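Local coordinates for nucleoplasmin-like protein (Drosophila melanogaster, PDB 1NLQ) that binds core histones and functions in the ATP-facilitated assembly of roughly evenly spaced nucleosomal arrays, at residues A[28-39]-A[96-107]. Numbering follows the deposited sequence.
Sequences RGQKLVIKQILL and PVYIHGHNIKDD
K35 and Q36 both offer their backbone N-H groups to the carbonyl O of H100, showing how antiparallel strands 31-39 and 97-104 absorb one extra residue in a classic beta bulge. The two grips differ: K35 N lies in the carbonyl plane at 2.8 Å from H100 O, whereas Q36 N, at 3.2 Å from the same H100 O, is tilted 33° out of it. On either side of the bulge the paired bonds of V33 with H102 and L38 with Y98 keep the ladder regular. G101 and I34 form a non-hydrogen-bonded pair here; a side chain in the glycine's place would run into V33 O.

Among side-chain bonds, Q36 NE2 donates to H100 ND1 at 3.0 Å, in the amide's own plane but 30° out of the imidazole plane. Q36 reaches there fully extended, CG anti to the backbone N (chi1 172°), and the same NE2 also meets I64 O of the second subunit. A leucine in place of H100 would probably leave Q36 NE2 without its intrachain acceptor and its amide freer to turn. From the bulge, K35 sends CG to the edge of the H102 ring, 3.6 Å from H102 CD2, while K35 NZ forms salt bridges with D78 of its own chain and of the second subunit.

Apolar contacts fill the other face: I34 CD1 meets I99 CG2 at 3.7 Å, and I37 CG2 meets V97 CG1 at 3.5 Å, with F88 and L90 of strand 86-92 packed against this layer. One face thus serves the hydrophobic interior and the other the subunit interface, as befits the beta-sandwich of the nucleoplasmin core pentamer.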
loop_
_atom_site.group_PDB
_atom_site.type_symbol
_atom_site.label_atom_id
_atom_site.label_comp_id
_atom_site.label_asym_id
_atom_site.label_seq_id
_atom_site.Cartn_x
_atom_site.Cartn_y
_atom_site.Cartn_z
ATOM N N ARG A 28 23.724 14.527 -9.069
ATOM C CA ARG A 28 23.028 14.670 -10.337
ATOM C C ARG A 28 21.552 14.310 -10.224
ATOM O O ARG A 28 20.898 13.981 -11.210
ATOM C CB ARG A 28 23.717 13.844 -11.434
ATOM C CG ARG A 28 23.791 12.350 -11.202
ATOM C CD ARG A 28 24.218 11.636 -12.496
ATOM N NE ARG A 28 25.552 12.032 -12.950
ATOM C CZ ARG A 28 26.685 11.542 -12.456
ATOM N NH1 ARG A 28 26.655 10.625 -11.495
ATOM N NH2 ARG A 28 27.851 11.978 -12.907
ATOM N N GLY A 29 21.029 14.381 -9.007
ATOM C CA GLY A 29 19.621 14.092 -8.799
ATOM C C GLY A 29 19.296 12.638 -8.539
ATOM O O GLY A 29 18.126 12.248 -8.564
ATOM N N GLN A 30 20.312 11.826 -8.281
ATOM C CA GLN A 30 20.052 10.420 -8.024
ATOM C C GLN A 30 19.162 10.240 -6.802
ATOM O O GLN A 30 19.323 10.922 -5.791
ATOM C CB GLN A 30 21.354 9.632 -7.843
ATOM C CG GLN A 30 22.256 10.087 -6.716
ATOM C CD GLN A 30 23.340 11.035 -7.201
ATOM O OE1 GLN A 30 23.046 12.127 -7.679
ATOM N NE2 GLN A 30 24.602 10.609 -7.090
ATOM N N LYS A 31 18.209 9.320 -6.911
ATOM C CA LYS A 31 17.284 9.045 -5.823
ATOM C C LYS A 31 16.998 7.560 -5.715
ATOM O O LYS A 31 16.839 6.877 -6.721
ATOM C CB LYS A 31 15.959 9.785 -6.045
ATOM C CG LYS A 31 14.898 9.505 -4.979
ATOM C CD LYS A 31 13.523 10.058 -5.355
ATOM C CE LYS A 31 13.560 11.562 -5.584
ATOM N NZ LYS A 31 12.194 12.142 -5.767
ATOM N N LEU A 32 16.938 7.071 -4.485
ATOM C CA LEU A 32 16.631 5.671 -4.235
ATOM C C LEU A 32 15.237 5.622 -3.632
ATOM O O LEU A 32 14.977 6.239 -2.599
ATOM C CB LEU A 32 17.627 5.069 -3.248
ATOM C CG LEU A 32 17.360 3.609 -2.873
ATOM C CD1 LEU A 32 17.478 2.717 -4.105
ATOM C CD2 LEU A 32 18.352 3.180 -1.816
ATOM N N VAL A 33 14.330 4.905 -4.283
ATOM C CA VAL A 33 12.972 4.793 -3.783
ATOM C C VAL A 33 12.793 3.375 -3.273
ATOM O O VAL A 33 13.003 2.425 -4.016
ATOM C CB VAL A 33 11.931 5.045 -4.892
ATOM C CG1 VAL A 33 10.523 4.986 -4.302
ATOM C CG2 VAL A 33 12.184 6.399 -5.549
ATOM N N ILE A 34 12.432 3.233 -2.007
ATOM C CA ILE A 34 12.235 1.901 -1.451
ATOM C C ILE A 34 10.749 1.598 -1.433
ATOM O O ILE A 34 9.988 2.223 -0.695
ATOM C CB ILE A 34 12.811 1.797 -0.031
ATOM C CG1 ILE A 34 14.326 2.018 -0.068
ATOM C CG2 ILE A 34 12.497 0.436 0.555
ATOM C CD1 ILE A 34 15.070 1.129 -1.061
ATOM N N LYS A 35 10.346 0.634 -2.257
ATOM C CA LYS A 35 8.944 0.264 -2.392
ATOM C C LYS A 35 8.455 -0.839 -1.480
ATOM O O LYS A 35 7.337 -0.778 -0.983
ATOM C CB LYS A 35 8.655 -0.145 -3.837
ATOM C CG LYS A 35 8.767 0.977 -4.853
ATOM C CD LYS A 35 7.684 2.007 -4.619
ATOM C CE LYS A 35 7.578 3.002 -5.765
ATOM N NZ LYS A 35 6.404 3.906 -5.582
ATOM N N GLN A 36 9.284 -1.851 -1.278
ATOM C CA GLN A 36 8.890 -2.992 -0.469
ATOM C C GLN A 36 10.054 -3.630 0.282
ATOM O O GLN A 36 11.178 -3.688 -0.212
ATOM C CB GLN A 36 8.212 -4.031 -1.389
ATOM C CG GLN A 36 7.896 -5.377 -0.759
ATOM C CD GLN A 36 7.279 -6.365 -1.751
ATOM O OE1 GLN A 36 6.065 -6.537 -1.795
ATOM N NE2 GLN A 36 8.122 -7.008 -2.554
ATOM N N ILE A 37 9.773 -4.071 1.506
ATOM C CA ILE A 37 10.753 -4.761 2.338
ATOM C C ILE A 37 9.989 -6.011 2.731
ATOM O O ILE A 37 8.971 -5.947 3.418
ATOM C CB ILE A 37 11.170 -3.927 3.565
ATOM C CG1 ILE A 37 11.846 -2.638 3.084
ATOM C CG2 ILE A 37 12.160 -4.718 4.415
ATOM C CD1 ILE A 37 12.364 -1.728 4.189
ATOM N N LEU A 38 10.500 -7.143 2.269
ATOM C CA LEU A 38 9.854 -8.431 2.435
ATOM C C LEU A 38 10.647 -9.449 3.238
ATOM O O LEU A 38 11.856 -9.583 3.053
ATOM C CB LEU A 38 9.577 -8.966 1.028
ATOM C CG LEU A 38 8.961 -10.335 0.755
ATOM C CD1 LEU A 38 7.521 -10.395 1.251
ATOM C CD2 LEU A 38 9.016 -10.571 -0.748
ATOM N N LEU A 39 9.952 -10.165 4.121
ATOM C CA LEU A 39 10.574 -11.181 4.961
ATOM C C LEU A 39 10.596 -12.529 4.232
ATOM O O LEU A 39 9.578 -12.987 3.728
ATOM C CB LEU A 39 9.797 -11.312 6.271
ATOM C CG LEU A 39 10.374 -12.291 7.306
ATOM C CD1 LEU A 39 11.708 -11.773 7.820
ATOM C CD2 LEU A 39 9.390 -12.447 8.458
ATOM N N PRO A 96 16.206 -14.251 5.983
ATOM C CA PRO A 96 16.554 -13.139 5.098
ATOM C C PRO A 96 15.454 -12.096 4.924
ATOM O O PRO A 96 14.273 -12.369 5.137
ATOM C CB PRO A 96 16.903 -13.838 3.784
ATOM C CG PRO A 96 16.036 -15.052 3.808
ATOM C CD PRO A 96 16.082 -15.516 5.233
ATOM N N VAL A 97 15.877 -10.889 4.566
ATOM C CA VAL A 97 14.964 -9.790 4.312
ATOM C C VAL A 97 15.361 -9.197 2.962
ATOM O O VAL A 97 16.545 -8.974 2.693
ATOM C CB VAL A 97 15.058 -8.701 5.403
ATOM C CG1 VAL A 97 14.172 -7.514 5.036
ATOM C CG2 VAL A 97 14.628 -9.280 6.737
ATOM N N TYR A 98 14.377 -8.960 2.104
ATOM C CA TYR A 98 14.649 -8.408 0.789
ATOM C C TYR A 98 14.170 -6.958 0.706
ATOM O O TYR A 98 13.087 -6.625 1.183
ATOM C CB TYR A 98 13.947 -9.248 -0.286
ATOM C CG TYR A 98 14.055 -10.739 -0.066
ATOM C CD1 TYR A 98 12.935 -11.492 0.298
ATOM C CD2 TYR A 98 15.275 -11.403 -0.217
ATOM C CE1 TYR A 98 13.028 -12.865 0.503
ATOM C CE2 TYR A 98 15.371 -12.780 -0.009
ATOM C CZ TYR A 98 14.248 -13.497 0.350
ATOM O OH TYR A 98 14.350 -14.856 0.571
ATOM N N ILE A 99 14.988 -6.101 0.108
ATOM C CA ILE A 99 14.631 -4.693 -0.050
ATOM C C ILE A 99 14.476 -4.426 -1.544
ATOM O O ILE A 99 15.407 -4.665 -2.320
ATOM C CB ILE A 99 15.726 -3.773 0.539
ATOM C CG1 ILE A 99 15.879 -4.049 2.037
ATOM C CG2 ILE A 99 15.355 -2.317 0.326
ATOM C CD1 ILE A 99 17.027 -3.299 2.697
ATOM N N HIS A 100 13.297 -3.954 -1.946
ATOM C CA HIS A 100 13.011 -3.679 -3.352
ATOM C C HIS A 100 12.671 -2.219 -3.623
ATOM O O HIS A 100 12.030 -1.556 -2.810
ATOM C CB HIS A 100 11.833 -4.527 -3.832
ATOM C CG HIS A 100 11.970 -5.987 -3.539
ATOM N ND1 HIS A 100 11.058 -6.674 -2.767
ATOM C CD2 HIS A 100 12.895 -6.897 -3.928
ATOM C CE1 HIS A 100 11.416 -7.944 -2.692
ATOM N NE2 HIS A 100 12.527 -8.105 -3.387
ATOM N N GLY A 101 13.076 -1.730 -4.788
ATOM C CA GLY A 101 12.779 -0.349 -5.114
ATOM C C GLY A 101 13.232 0.090 -6.491
ATOM O O GLY A 101 13.485 -0.731 -7.379
ATOM N N HIS A 102 13.296 1.410 -6.653
ATOM C CA HIS A 102 13.701 2.048 -7.900
ATOM C C HIS A 102 15.014 2.761 -7.674
ATOM O O HIS A 102 15.135 3.538 -6.730
ATOM C CB HIS A 102 12.672 3.091 -8.336
ATOM C CG HIS A 102 11.325 2.526 -8.657
ATOM N ND1 HIS A 102 10.685 2.776 -9.854
ATOM C CD2 HIS A 102 10.496 1.725 -7.947
ATOM C CE1 HIS A 102 9.521 2.151 -9.865
ATOM N NE2 HIS A 102 9.381 1.506 -8.721
ATOM N N ASN A 103 15.988 2.503 -8.539
ATOM C CA ASN A 103 17.291 3.146 -8.437
ATOM C C ASN A 103 17.295 4.217 -9.518
ATOM O O ASN A 103 17.584 3.934 -10.672
ATOM C CB ASN A 103 18.407 2.141 -8.711
ATOM C CG ASN A 103 19.742 2.603 -8.185
ATOM O OD1 ASN A 103 19.978 3.803 -8.025
ATOM N ND2 ASN A 103 20.633 1.651 -7.909
ATOM N N ILE A 104 16.968 5.444 -9.143
ATOM C CA ILE A 104 16.899 6.543 -10.103
ATOM C C ILE A 104 18.270 7.195 -10.295
ATOM O O ILE A 104 18.851 7.740 -9.361
ATOM C CB ILE A 104 15.859 7.558 -9.631
ATOM C CG1 ILE A 104 14.507 6.849 -9.485
ATOM C CG2 ILE A 104 15.740 8.685 -10.626
ATOM C CD1 ILE A 104 13.497 7.611 -8.652
ATOM N N LYS A 105 18.772 7.149 -11.526
ATOM C CA LYS A 105 20.103 7.666 -11.837
ATOM C C LYS A 105 20.312 9.177 -11.811
ATOM O O LYS A 105 21.384 9.646 -11.440
ATOM C CB LYS A 105 20.551 7.117 -13.194
ATOM C CG LYS A 105 20.339 5.603 -13.378
ATOM C CD LYS A 105 20.953 4.775 -12.246
ATOM C CE LYS A 105 21.083 3.312 -12.662
ATOM N NZ LYS A 105 21.491 2.407 -11.559
ATOM N N ASP A 106 19.303 9.937 -12.216
ATOM C CA ASP A 106 19.419 11.393 -12.221
ATOM C C ASP A 106 18.053 12.056 -12.333
ATOM O O ASP A 106 17.026 11.379 -12.308
ATOM C CB ASP A 106 20.329 11.852 -13.367
ATOM C CG ASP A 106 19.901 11.299 -14.707
ATOM O OD1 ASP A 106 18.703 11.413 -15.050
ATOM O OD2 ASP A 106 20.769 10.757 -15.421
ATOM N N ASP A 107 18.044 13.383 -12.450
ATOM C CA ASP A 107 16.792 14.134 -12.543
ATOM C C ASP A 107 16.603 14.770 -13.914
ATOM O O ASP A 107 17.258 14.313 -14.877
ATOM C CB ASP A 107 16.739 15.215 -11.457
ATOM C CG ASP A 107 17.805 16.285 -11.636
ATOM O OD1 ASP A 107 17.868 17.197 -10.792
ATOM O OD2 ASP A 107 18.586 16.215 -12.607
HETATM O O HOH W 1 24.039 9.212 -10.668
#